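Aspartate carbamoyltransferase (Leishmania major, PDB 7K46) probably catalyses transfer of the carbamoyl group from carbamoyl phosphate to L-aspartate, the step of pyrimidine biosynthesis that yields N-carbamoyl-L-aspartate. Local coordinates at residues G161-L166 and V232-V237; I167-K172 and A198-P203; L182-F187 and T212-R217; L189-L194 and A220-S225. One frame throughout, in Å; residues are numbered along the deposited sequence.

Interaction 1 (G161-L166 and V232-V237); sequences GIAIAL and VADCDV
Asp236 reaches across to the start of strand 163-167 and holds the backbone of Ala163 at both ends. Its CB lies 3.6 Å from Ala163 O and also brushes Ile162 CB. CG stands beside the Ala163 peptide. OD2 accepts from Ala163 N at 2.9 Å, through its anti lone pair, in a nearly straight bond (171°). The same oxygen rests against Ile162 CA at 3.4 Å. The other oxygen, OD1, turns away to a salt bridge with Lys280. CG lies beside the backbone N of its own residue (chi1 -55°), which lets Asp236 N and the carboxylate address the same residue. Ala163 O is gripped twice, by Asp236 N at 2.8 Å and by Val237 N. Here strand 237-240 joins strand 163-167 as its parallel neighbour in the five-stranded sheet of the Asp/Orn-binding domain, with Ile164 and Val237 as the bridge pair. Ala165 N continues the ladder to Val237 O at 2.9 Å, and the pairing runs on to Tyr239. Ile164 and Val237 lie side by side on one face, CG1 of the isoleucine 3.8 Å from the valine CB. Elsewhere, Cys235 SG packs on Ala165 CB at 3.9 Å.

Interaction 2 (I167-K172 and A198-P203); sequences IGDLKK and AGLEMP
The carboxylate of Asp169 is the flat group that meets Leu200. The two side chains cross at about a right angle. Leu200 CD1 lies 3.8 Å from Asp169 CG, and CD2 comes equally near OD1. Both methyls lie over one face of the carboxylate. Lys172 grips both oxygens. Lys172 NZ meets OD2 on the syn lone pair at 2.7 Å, as a salt bridge. Lys172 N donates to OD1 at 2.9 Å from the opposite face, well out of the carboxylate plane. The lysine chain bends at chi3 and chi4, and this folds its amine back onto the aspartate. NZ then also touches Leu200 CD2.

The backbones meet at Leu200 O, which accepts a weak bond from Lys171 N at 2.9 Å; the angle at the hydrogen is only 126°. Leu170 CB faces the other loop, 3.5 Å from Met202 N. Met202 bends at chi2 and chi3, and its CE comes back near the same CB. The Pro203 ring covers the next carbonyls, with CD 3.5 Å from Leu170 O. That oxygen accepts a hydrogen bond from His177. At the exposed side the extended Lys171 chain runs past Gly199 O. A water joins Lys171 NZ to that carbonyl, lying 2.7 Å from Gly199 O.

Asp169 OD1 with Lys172 N forms an Asx motif just ahead of helix 174-186, and Pro203 is the N-cap residue of helix 204-217. The contact thus pairs two strand-to-helix loops at the C-terminal edge of a parallel alpha/beta sheet.

Interaction 3 (L182-F187 and T212-R217); sequences LLAHNF and TDVVKR
His185 and Asp213 meet where helix 174-186 runs beside helix 204-217, and the closest packing lies just beneath them. There Asp213 CB sits 3.4 Å from Ala184 O. The small Ala184 side chain is consistent with the close approach of the helices. Ala184 is buried here, while Asp213 is only partly so. The aliphatic part of Arg217 packs here too: its CD lies 3.3 Å from both Ala184 O and Phe187 O.

The two segments follow one another as helices of successive beta-alpha units, on the same side of the sheet in the Asp/Orn-binding domain. Their axes pass 8.7 Å apart, and their N-to-C directions diverge by 41°.

The outer side is polar and wetter. His185 ND1 donates to Asp213 OD2 at 2.9 Å, with the oxygen in the ring plane. The carboxylate is turned 57° against the ring, and a weak second bond reaches OD1. The imidazole swings out to this position with CG anti to the backbone N (chi1 -170°). Arg217 extends from CG to NE across the end of helix 174-186. Its NH2 donates to His185 O at 3.0 Å, approaching from above the carbonyl plane. The guanidinium lies over the Phe187 peptide, with Phe187 N 3.7 Å above its plane. One water donates to both Asp213 OD1 and His185 O and accepts from Arg217 NE. Another water, at the guanidinium edge, ties Arg217 NH2 to Asn186 O, a carbonyl that also accepts from Arg23.

Interaction 4 (L189-L194 and A220-S225); sequences LRKVYL and AIQQAS
A right-handed beta-alpha-beta crossover brings strand 191-195 and strand 220-224 side by side, with helix 204-217 between them in the chain. The short strand segments run parallel, their axes coming within 4.7 Å. Five backbone bonds link them, from Ala220 N to Arg190 O at one end to Ala224 N to Leu194 O at the other. The bond from Leu194 N to Gln222 O is 2.8 Å and almost straight (171°).

Lys191, Tyr193 and Gln222 share one face. The extended lysine chain, with CG anti to the backbone N (chi1 -173°), carries NZ to Gln222 OE1 at 2.8 Å, nearly along the C=O axis. The same amine donates to Tyr193 OH at 3.0 Å. Lys191 CG lies over the rim of the tyrosine ring. Gln222 runs alongside that ring, its amide plane turned 66° from it, with OE1 3.4 Å from CE1. Tyr193 OH has its stronger partner in Asp234, which also takes a salt bridge from Arg190.

The opposite face is mainly apolar where it meets helix 204-217. Ile221 CD1 sits 3.7 Å from Val192 CB, and Ile221 CG2 is as close to Leu194 CD1. Gln223 CG backs the same leucine methyl at 4.0 Å. The helix covers this side through Leu207 and Val214. With helix 229-234 touching the other face through Ile231, the parallel sheet between helices fits the Rossmann-like alpha/beta fold of the domain.

Interactions 1 and 4 both build the five-stranded parallel sheet. Interaction 1 is the more buried and adds strand 237-240 beside strand 163-167, while interaction 4 lies at the edge with strand 220-224. They share the polar group of Tyr193 and Asp234. Interactions 2 and 3 join connections, not strands. Interaction 2 pairs loops leading into helices 174-186 and 204-217, and interaction 3 pairs the far ends of those helices, about 20 Å away between centres. Interaction 4 is a regular ladder; interaction 1 adds a side-chain carboxylate to a short one. The loop contact has one weak bond and much packing, and the helix contact uses polar side chains, a backbone carbonyl and water.

Interaction 1 (G161-L166 and V232-V237)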
loop_
_atom_site.group_PDB
_atom_site.type_symbol
_atom_site.label_atom_id
_atom_site.label_comp_id
_atom_site.label_asym_id
_atom_site.label_seq_id
_atom_site.Cartn_x
_atom_site.Cartn_y
_atom_site.Cartn_z
ATOM N N GLY A 161 -24.117 28.259 20.102
ATOM C CA GLY A 161 -23.731 29.412 20.884
ATOM C C GLY A 161 -22.415 30.069 20.512
ATOM O O GLY A 161 -22.105 31.132 21.065
ATOM N N ILE A 162 -21.633 29.502 19.585
ATOM C CA ILE A 162 -20.270 29.989 19.377
ATOM C C ILE A 162 -20.260 31.203 18.457
ATOM O O ILE A 162 -21.143 31.399 17.612
ATOM C CB ILE A 162 -19.341 28.894 18.812
ATOM C CG1 ILE A 162 -19.757 28.496 17.391
ATOM C CG2 ILE A 162 -19.243 27.697 19.757
ATOM C CD1 ILE A 162 -18.737 27.569 16.693
ATOM N N ALA A 163 -19.213 32.005 18.614
ATOM C CA ALA A 163 -18.760 32.941 17.595
ATOM C C ALA A 163 -17.521 32.356 16.931
ATOM O O ALA A 163 -16.566 31.976 17.617
ATOM C CB ALA A 163 -18.434 34.311 18.195
ATOM N N ILE A 164 -17.531 32.298 15.606
ATOM C CA ILE A 164 -16.458 31.671 14.841
ATOM C C ILE A 164 -16.029 32.623 13.737
ATOM O O ILE A 164 -16.871 33.264 13.102
ATOM C CB ILE A 164 -16.894 30.307 14.260
ATOM C CG1 ILE A 164 -15.792 29.705 13.373
ATOM C CG2 ILE A 164 -18.203 30.433 13.487
ATOM C CD1 ILE A 164 -16.055 28.255 12.980
ATOM N N ALA A 165 -14.720 32.731 13.522
ATOM C CA ALA A 165 -14.173 33.494 12.408
ATOM C C ALA A 165 -13.681 32.523 11.348
ATOM O O ALA A 165 -12.919 31.601 11.657
ATOM C CB ALA A 165 -13.028 34.406 12.858
ATOM N N LEU A 166 -14.155 32.698 10.116
ATOM C CA LEU A 166 -13.650 31.962 8.961
ATOM C C LEU A 166 -12.693 32.904 8.246
ATOM O O LEU A 166 -13.080 34.014 7.867
ATOM C CB LEU A 166 -14.790 31.506 8.040
ATOM C CG LEU A 166 -15.926 30.746 8.730
ATOM C CD1 LEU A 166 -17.098 30.508 7.785
ATOM C CD2 LEU A 166 -15.453 29.408 9.344
ATOM N N VAL A 232 -10.920 39.191 17.669
ATOM C CA VAL A 232 -10.246 38.053 18.296
ATOM C C VAL A 232 -10.833 37.783 19.680
ATOM O O VAL A 232 -11.153 36.638 20.028
ATOM C CB VAL A 232 -8.730 38.310 18.361
ATOM C CG1 VAL A 232 -8.040 37.277 19.251
ATOM C CG2 VAL A 232 -8.134 38.306 16.943
ATOM N N ALA A 233 -11.012 38.844 20.474
ATOM C CA ALA A 233 -11.504 38.700 21.843
ATOM C C ALA A 233 -12.909 38.119 21.889
ATOM O O ALA A 233 -13.290 37.498 22.888
ATOM C CB ALA A 233 -11.478 40.054 22.554
ATOM N N ASP A 234 -13.691 38.308 20.826
ATOM C CA ASP A 234 -15.079 37.871 20.796
ATOM C C ASP A 234 -15.248 36.431 20.315
ATOM O O ASP A 234 -16.325 35.851 20.502
ATOM C CB ASP A 234 -15.896 38.813 19.900
ATOM C CG ASP A 234 -17.401 38.625 20.060
ATOM O OD1 ASP A 234 -17.873 38.547 21.215
ATOM O OD2 ASP A 234 -18.111 38.577 19.032
ATOM N N CYS A 235 -14.216 35.828 19.736
ATOM C CA CYS A 235 -14.373 34.544 19.061
ATOM C C CYS A 235 -14.092 33.360 19.979
ATOM O O CYS A 235 -13.150 33.369 20.778
ATOM C CB CYS A 235 -13.459 34.465 17.837
ATOM S SG CYS A 235 -14.074 35.429 16.437
ATOM N N ASP A 236 -14.918 32.330 19.837
ATOM C CA ASP A 236 -14.668 31.026 20.433
ATOM C C ASP A 236 -13.849 30.123 19.526
ATOM O O ASP A 236 -13.176 29.207 20.018
ATOM C CB ASP A 236 -16.001 30.366 20.765
ATOM C CG ASP A 236 -16.859 31.249 21.642
ATOM O OD1 ASP A 236 -16.416 31.563 22.771
ATOM O OD2 ASP A 236 -17.948 31.665 21.185
ATOM N N VAL A 237 -13.890 30.368 18.218
ATOM C CA VAL A 237 -13.126 29.607 17.231
ATOM C C VAL A 237 -12.538 30.588 16.223
ATOM O O VAL A 237 -13.266 31.409 15.653
ATOM C CB VAL A 237 -14.002 28.565 16.503
ATOM C CG1 VAL A 237 -13.180 27.810 15.431
ATOM C CG2 VAL A 237 -14.614 27.588 17.502
#

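Interaction 2 (I167-K172 and A198-P203)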
loop_
_atom_site.group_PDB
_atom_site.type_symbol
_atom_site.label_atom_id
_atom_site.label_comp_id
_atom_site.label_asym_id
_atom_site.label_seq_id
_atom_site.Cartn_x
_atom_site.Cartn_y
_atom_site.Cartn_z
ATOM N N ILE A 167 -11.434 32.491 8.115
ATOM C CA ILE A 167 -10.346 33.399 7.769
ATOM C C ILE A 167 -9.620 32.847 6.555
ATOM O O ILE A 167 -9.088 31.734 6.616
ATOM C CB ILE A 167 -9.356 33.559 8.933
ATOM C CG1 ILE A 167 -10.081 34.020 10.203
ATOM C CG2 ILE A 167 -8.198 34.505 8.542
ATOM C CD1 ILE A 167 -9.290 33.721 11.460
ATOM N N GLY A 168 -9.557 33.629 5.480
ATOM C CA GLY A 168 -8.748 33.236 4.331
ATOM C C GLY A 168 -9.325 33.786 3.036
ATOM O O GLY A 168 -9.980 34.827 3.027
ATOM N N ASP A 169 -9.041 33.070 1.945
ATOM C CA ASP A 169 -9.656 33.347 0.646
ATOM C C ASP A 169 -11.063 32.767 0.686
ATOM O O ASP A 169 -11.292 31.608 0.331
ATOM C CB ASP A 169 -8.829 32.740 -0.484
ATOM C CG ASP A 169 -9.371 33.070 -1.867
ATOM O OD1 ASP A 169 -10.561 33.423 -2.003
ATOM O OD2 ASP A 169 -8.593 32.971 -2.843
ATOM N N LEU A 170 -12.022 33.577 1.137
ATOM C CA LEU A 170 -13.390 33.085 1.248
ATOM C C LEU A 170 -14.104 33.058 -0.093
ATOM O O LEU A 170 -15.114 32.357 -0.231
ATOM C CB LEU A 170 -14.181 33.926 2.260
ATOM C CG LEU A 170 -13.573 33.918 3.673
ATOM C CD1 LEU A 170 -14.371 34.820 4.642
ATOM C CD2 LEU A 170 -13.467 32.488 4.230
ATOM N N LYS A 171 -13.592 33.783 -1.093
ATOM C CA LYS A 171 -14.187 33.721 -2.423
ATOM C C LYS A 171 -13.988 32.349 -3.050
ATOM O O LYS A 171 -14.953 31.704 -3.477
ATOM C CB LYS A 171 -13.598 34.808 -3.325
ATOM C CG LYS A 171 -14.177 34.811 -4.734
ATOM C CD LYS A 171 -13.666 35.996 -5.547
ATOM C CE LYS A 171 -14.257 35.988 -6.956
ATOM N NZ LYS A 171 -13.762 37.115 -7.798
ATOM N N LYS A 172 -12.744 31.888 -3.124
ATOM C CA LYS A 172 -12.443 30.661 -3.843
ATOM C C LYS A 172 -12.487 29.418 -2.960
ATOM O O LYS A 172 -12.494 28.302 -3.495
ATOM C CB LYS A 172 -11.071 30.774 -4.524
ATOM C CG LYS A 172 -11.029 31.879 -5.594
ATOM C CD LYS A 172 -9.817 31.767 -6.524
ATOM C CE LYS A 172 -8.516 32.201 -5.853
ATOM N NZ LYS A 172 -8.516 33.646 -5.460
ATOM N N ALA A 198 -9.485 42.216 0.714
ATOM C CA ALA A 198 -10.332 42.914 -0.249
ATOM C C ALA A 198 -10.412 42.148 -1.565
ATOM O O ALA A 198 -9.388 41.794 -2.157
ATOM C CB ALA A 198 -9.788 44.324 -0.498
ATOM N N GLY A 199 -11.637 41.894 -2.022
ATOM C CA GLY A 199 -11.850 41.176 -3.259
ATOM C C GLY A 199 -11.971 39.672 -3.123
ATOM O O GLY A 199 -12.332 39.005 -4.102
ATOM N N LEU A 200 -11.673 39.112 -1.950
ATOM C CA LEU A 200 -11.768 37.678 -1.718
ATOM C C LEU A 200 -12.895 37.347 -0.742
ATOM O O LEU A 200 -12.823 36.355 -0.008
ATOM C CB LEU A 200 -10.433 37.126 -1.213
ATOM C CG LEU A 200 -9.224 37.269 -2.143
ATOM C CD1 LEU A 200 -7.999 36.575 -1.547
ATOM C CD2 LEU A 200 -9.535 36.713 -3.540
ATOM N N GLU A 201 -13.940 38.169 -0.729
ATOM C CA GLU A 201 -15.038 37.988 0.207
ATOM C C GLU A 201 -15.821 36.719 -0.114
ATOM O O GLU A 201 -15.815 36.214 -1.244
ATOM C CB GLU A 201 -15.992 39.184 0.172
ATOM C CG GLU A 201 -15.420 40.491 0.716
ATOM C CD GLU A 201 -14.467 41.166 -0.251
ATOM O OE1 GLU A 201 -14.485 40.818 -1.449
ATOM O OE2 GLU A 201 -13.697 42.046 0.189
ATOM N N MET A 202 -16.490 36.205 0.909
ATOM C CA MET A 202 -17.490 35.164 0.737
ATOM C C MET A 202 -18.484 35.577 -0.351
ATOM O O MET A 202 -18.994 36.709 -0.318
ATOM C CB MET A 202 -18.206 34.935 2.074
ATOM C CG MET A 202 -19.272 33.862 2.063
ATOM S SD MET A 202 -18.582 32.211 1.874
ATOM C CE MET A 202 -17.710 31.983 3.426
ATOM N N PRO A 203 -18.768 34.716 -1.329
ATOM C CA PRO A 203 -19.643 35.121 -2.436
ATOM C C PRO A 203 -21.061 35.428 -1.971
ATOM O O PRO A 203 -21.588 34.812 -1.040
ATOM C CB PRO A 203 -19.616 33.906 -3.372
ATOM C CG PRO A 203 -18.303 33.224 -3.062
ATOM C CD PRO A 203 -18.146 33.398 -1.569
HETATM O O HOH W 1 -13.784 39.975 -6.191
#

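Interaction 3 (L182-F187 and T212-R217)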
loop_
_atom_site.group_PDB
_atom_site.type_symbol
_atom_site.label_atom_id
_atom_site.label_comp_id
_atom_site.label_asym_id
_atom_site.label_seq_id
_atom_site.Cartn_x
_atom_site.Cartn_y
_atom_site.Cartn_z
ATOM N N LEU A 182 -23.350 24.368 6.444
ATOM C CA LEU A 182 -23.663 23.303 7.389
ATOM C C LEU A 182 -23.842 23.851 8.800
ATOM O O LEU A 182 -24.774 23.457 9.515
ATOM C CB LEU A 182 -22.555 22.251 7.356
ATOM C CG LEU A 182 -22.845 20.971 8.128
ATOM C CD1 LEU A 182 -23.944 20.210 7.417
ATOM C CD2 LEU A 182 -21.589 20.126 8.244
ATOM N N LEU A 183 -22.953 24.755 9.220
ATOM C CA LEU A 183 -23.033 25.301 10.573
ATOM C C LEU A 183 -24.313 26.115 10.756
ATOM O O LEU A 183 -25.026 25.958 11.754
ATOM C CB LEU A 183 -21.798 26.161 10.866
ATOM C CG LEU A 183 -20.452 25.447 11.052
ATOM C CD1 LEU A 183 -19.285 26.423 11.211
ATOM C CD2 LEU A 183 -20.525 24.519 12.255
ATOM N N ALA A 184 -24.620 26.991 9.790
ATOM C CA ALA A 184 -25.793 27.854 9.906
ATOM C C ALA A 184 -27.089 27.057 9.840
ATOM O O ALA A 184 -28.093 27.460 10.433
ATOM C CB ALA A 184 -25.782 28.916 8.806
ATOM N N HIS A 185 -27.093 25.941 9.113
ATOM C CA HIS A 185 -28.310 25.151 8.998
ATOM C C HIS A 185 -28.598 24.354 10.259
ATOM O O HIS A 185 -29.770 24.121 10.579
ATOM C CB HIS A 185 -28.220 24.186 7.811
ATOM C CG HIS A 185 -29.519 23.516 7.491
ATOM N ND1 HIS A 185 -30.636 24.217 7.086
ATOM C CD2 HIS A 185 -29.886 22.213 7.531
ATOM C CE1 HIS A 185 -31.632 23.372 6.881
ATOM N NE2 HIS A 185 -31.202 22.149 7.141
ATOM N N ASN A 186 -27.561 23.924 10.980
ATOM C CA ASN A 186 -27.731 22.913 12.013
ATOM C C ASN A 186 -27.472 23.392 13.433
ATOM O O ASN A 186 -27.814 22.666 14.374
ATOM C CB ASN A 186 -26.815 21.713 11.733
ATOM C CG ASN A 186 -27.252 20.917 10.520
ATOM O OD1 ASN A 186 -28.307 20.278 10.537
ATOM N ND2 ASN A 186 -26.435 20.942 9.460
ATOM N N PHE A 187 -26.897 24.575 13.628
ATOM C CA PHE A 187 -26.470 24.985 14.953
ATOM C C PHE A 187 -26.887 26.418 15.248
ATOM O O PHE A 187 -26.920 27.278 14.360
ATOM C CB PHE A 187 -24.957 24.836 15.112
ATOM C CG PHE A 187 -24.485 23.413 15.014
ATOM C CD1 PHE A 187 -24.421 22.612 16.143
ATOM C CD2 PHE A 187 -24.118 22.873 13.792
ATOM C CE1 PHE A 187 -23.993 21.290 16.058
ATOM C CE2 PHE A 187 -23.682 21.556 13.700
ATOM C CZ PHE A 187 -23.629 20.765 14.836
ATOM N N THR A 212 -32.137 32.219 4.916
ATOM C CA THR A 212 -33.280 31.644 5.626
ATOM C C THR A 212 -32.874 31.157 7.014
ATOM O O THR A 212 -33.551 31.445 8.011
ATOM C CB THR A 212 -33.890 30.491 4.814
ATOM O OG1 THR A 212 -34.533 31.004 3.639
ATOM C CG2 THR A 212 -34.922 29.736 5.648
ATOM N N ASP A 213 -31.753 30.432 7.097
ATOM C CA ASP A 213 -31.304 29.882 8.373
ATOM C C ASP A 213 -30.827 30.976 9.322
ATOM O O ASP A 213 -31.137 30.942 10.518
ATOM C CB ASP A 213 -30.183 28.871 8.137
ATOM C CG ASP A 213 -30.675 27.609 7.453
ATOM O OD1 ASP A 213 -31.820 27.201 7.733
ATOM O OD2 ASP A 213 -29.923 27.027 6.637
ATOM N N VAL A 214 -30.055 31.938 8.813
ATOM C CA VAL A 214 -29.488 32.990 9.657
ATOM C C VAL A 214 -30.592 33.844 10.273
ATOM O O VAL A 214 -30.470 34.330 11.405
ATOM C CB VAL A 214 -28.496 33.819 8.813
ATOM C CG1 VAL A 214 -28.288 35.191 9.387
ATOM C CG2 VAL A 214 -27.155 33.081 8.685
ATOM N N VAL A 215 -31.695 34.036 9.545
ATOM C CA VAL A 215 -32.768 34.880 10.072
ATOM C C VAL A 215 -33.679 34.095 11.021
ATOM O O VAL A 215 -34.178 34.642 12.010
ATOM C CB VAL A 215 -33.557 35.527 8.916
ATOM C CG1 VAL A 215 -34.854 36.137 9.426
ATOM C CG2 VAL A 215 -32.721 36.621 8.261
ATOM N N LYS A 216 -33.920 32.810 10.744
ATOM C CA LYS A 216 -34.687 31.999 11.690
ATOM C C LYS A 216 -33.933 31.842 13.009
ATOM O O LYS A 216 -34.535 31.900 14.089
ATOM C CB LYS A 216 -34.994 30.622 11.086
ATOM N N ARG A 217 -32.613 31.662 12.941
ATOM C CA ARG A 217 -31.788 31.426 14.118
ATOM C C ARG A 217 -31.230 32.699 14.742
ATOM O O ARG A 217 -30.715 32.642 15.864
ATOM C CB ARG A 217 -30.627 30.482 13.766
ATOM C CG ARG A 217 -31.073 29.048 13.429
ATOM C CD ARG A 217 -29.861 28.168 13.078
ATOM N NE ARG A 217 -30.233 26.788 12.789
ATOM C CZ ARG A 217 -30.470 25.875 13.721
ATOM N NH1 ARG A 217 -30.485 26.189 15.006
ATOM N NH2 ARG A 217 -30.697 24.613 13.355
HETATM O O HOH W 2 -32.066 26.121 10.134
HETATM O O HOH W 3 -30.841 22.016 14.610
#

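Interaction 4 (L189-L194 and A220-S225)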
loop_
_atom_site.group_PDB
_atom_site.type_symbol
_atom_site.label_atom_id
_atom_site.label_comp_id
_atom_site.label_asym_id
_atom_site.label_seq_id
_atom_site.Cartn_x
_atom_site.Cartn_y
_atom_site.Cartn_z
ATOM N N LEU A 189 -25.681 29.190 16.159
ATOM C CA LEU A 189 -24.500 30.035 16.253
ATOM C C LEU A 189 -24.865 31.404 16.808
ATOM O O LEU A 189 -25.961 31.913 16.582
ATOM C CB LEU A 189 -23.860 30.210 14.880
ATOM C CG LEU A 189 -23.548 28.928 14.101
ATOM C CD1 LEU A 189 -22.939 29.328 12.765
ATOM C CD2 LEU A 189 -22.608 28.048 14.895
ATOM N N ARG A 190 -23.926 32.006 17.536
ATOM C CA ARG A 190 -24.094 33.408 17.903
ATOM C C ARG A 190 -23.652 34.323 16.767
ATOM O O ARG A 190 -24.377 35.249 16.387
ATOM C CB ARG A 190 -23.316 33.727 19.182
ATOM C CG ARG A 190 -23.335 35.216 19.547
ATOM C CD ARG A 190 -22.898 35.469 20.985
ATOM N NE ARG A 190 -21.515 35.067 21.226
ATOM C CZ ARG A 190 -20.456 35.803 20.913
ATOM N NH1 ARG A 190 -20.582 36.960 20.290
ATOM N NH2 ARG A 190 -19.239 35.359 21.226
ATOM N N LYS A 191 -22.480 34.068 16.187
ATOM C CA LYS A 191 -21.930 35.028 15.243
ATOM C C LYS A 191 -20.898 34.348 14.363
ATOM O O LYS A 191 -20.143 33.495 14.836
ATOM C CB LYS A 191 -21.299 36.209 15.991
ATOM C CG LYS A 191 -20.835 37.357 15.108
ATOM C CD LYS A 191 -20.585 38.586 15.977
ATOM C CE LYS A 191 -20.430 39.843 15.145
ATOM N NZ LYS A 191 -20.085 41.024 16.007
ATOM N N VAL A 192 -20.867 34.736 13.087
ATOM C CA VAL A 192 -19.821 34.310 12.155
ATOM C C VAL A 192 -19.106 35.557 11.655
ATOM O O VAL A 192 -19.731 36.442 11.050
ATOM C CB VAL A 192 -20.376 33.507 10.964
ATOM C CG1 VAL A 192 -19.244 33.170 9.977
ATOM C CG2 VAL A 192 -21.093 32.231 11.424
ATOM N N TYR A 193 -17.803 35.625 11.901
ATOM C CA TYR A 193 -16.950 36.640 11.294
ATOM C C TYR A 193 -16.376 36.072 10.005
ATOM O O TYR A 193 -15.842 34.958 10.004
ATOM C CB TYR A 193 -15.812 37.045 12.238
ATOM C CG TYR A 193 -16.253 37.776 13.484
ATOM C CD1 TYR A 193 -16.437 39.157 13.471
ATOM C CD2 TYR A 193 -16.479 37.095 14.677
ATOM C CE1 TYR A 193 -16.843 39.846 14.604
ATOM C CE2 TYR A 193 -16.885 37.782 15.831
ATOM C CZ TYR A 193 -17.066 39.158 15.783
ATOM O OH TYR A 193 -17.466 39.849 16.912
ATOM N N LEU A 194 -16.486 36.834 8.912
ATOM C CA LEU A 194 -15.940 36.453 7.606
ATOM C C LEU A 194 -14.757 37.375 7.318
ATOM O O LEU A 194 -14.948 38.529 6.924
ATOM C CB LEU A 194 -17.007 36.562 6.521
ATOM C CG LEU A 194 -18.269 35.718 6.737
ATOM C CD1 LEU A 194 -19.340 36.078 5.700
ATOM C CD2 LEU A 194 -17.919 34.237 6.674
ATOM N N ALA A 220 -25.669 36.428 13.793
ATOM C CA ALA A 220 -24.990 37.603 13.265
ATOM C C ALA A 220 -23.916 37.193 12.260
ATOM O O ALA A 220 -23.145 36.253 12.494
ATOM C CB ALA A 220 -24.357 38.411 14.399
ATOM N N ILE A 221 -23.870 37.903 11.135
ATOM C CA ILE A 221 -22.826 37.737 10.126
ATOM C C ILE A 221 -22.097 39.066 9.984
ATOM O O ILE A 221 -22.740 40.105 9.790
ATOM C CB ILE A 221 -23.407 37.301 8.770
ATOM C CG1 ILE A 221 -24.224 36.003 8.907
ATOM C CG2 ILE A 221 -22.293 37.182 7.712
ATOM C CD1 ILE A 221 -23.415 34.766 9.212
ATOM N N GLN A 222 -20.765 39.037 10.065
ATOM C CA GLN A 222 -19.963 40.261 9.987
ATOM C C GLN A 222 -18.773 40.041 9.064
ATOM O O GLN A 222 -17.979 39.121 9.287
ATOM C CB GLN A 222 -19.479 40.697 11.372
ATOM C CG GLN A 222 -18.837 42.104 11.366
ATOM C CD GLN A 222 -18.416 42.561 12.745
ATOM O OE1 GLN A 222 -19.098 42.290 13.732
ATOM N NE2 GLN A 222 -17.280 43.251 12.824
ATOM N N GLN A 223 -18.644 40.891 8.040
ATOM C CA GLN A 223 -17.512 40.866 7.119
ATOM C C GLN A 223 -16.471 41.907 7.511
ATOM O O GLN A 223 -16.816 43.046 7.839
ATOM C CB GLN A 223 -17.958 41.140 5.680
ATOM C CG GLN A 223 -18.549 39.968 4.965
ATOM C CD GLN A 223 -18.838 40.285 3.509
ATOM O OE1 GLN A 223 -19.059 41.446 3.139
ATOM N NE2 GLN A 223 -18.844 39.257 2.675
ATOM N N ALA A 224 -15.194 41.518 7.451
ATOM C CA ALA A 224 -14.083 42.428 7.704
ATOM C C ALA A 224 -12.872 41.968 6.899
ATOM O O ALA A 224 -12.760 40.799 6.527
ATOM C CB ALA A 224 -13.738 42.503 9.198
ATOM N N SER A 225 -11.955 42.898 6.633
ATOM C CA SER A 225 -10.789 42.566 5.820
ATOM C C SER A 225 -9.594 42.108 6.645
ATOM O O SER A 225 -8.562 41.750 6.065
ATOM C CB SER A 225 -10.381 43.766 4.953
ATOM O OG SER A 225 -9.960 44.855 5.761
#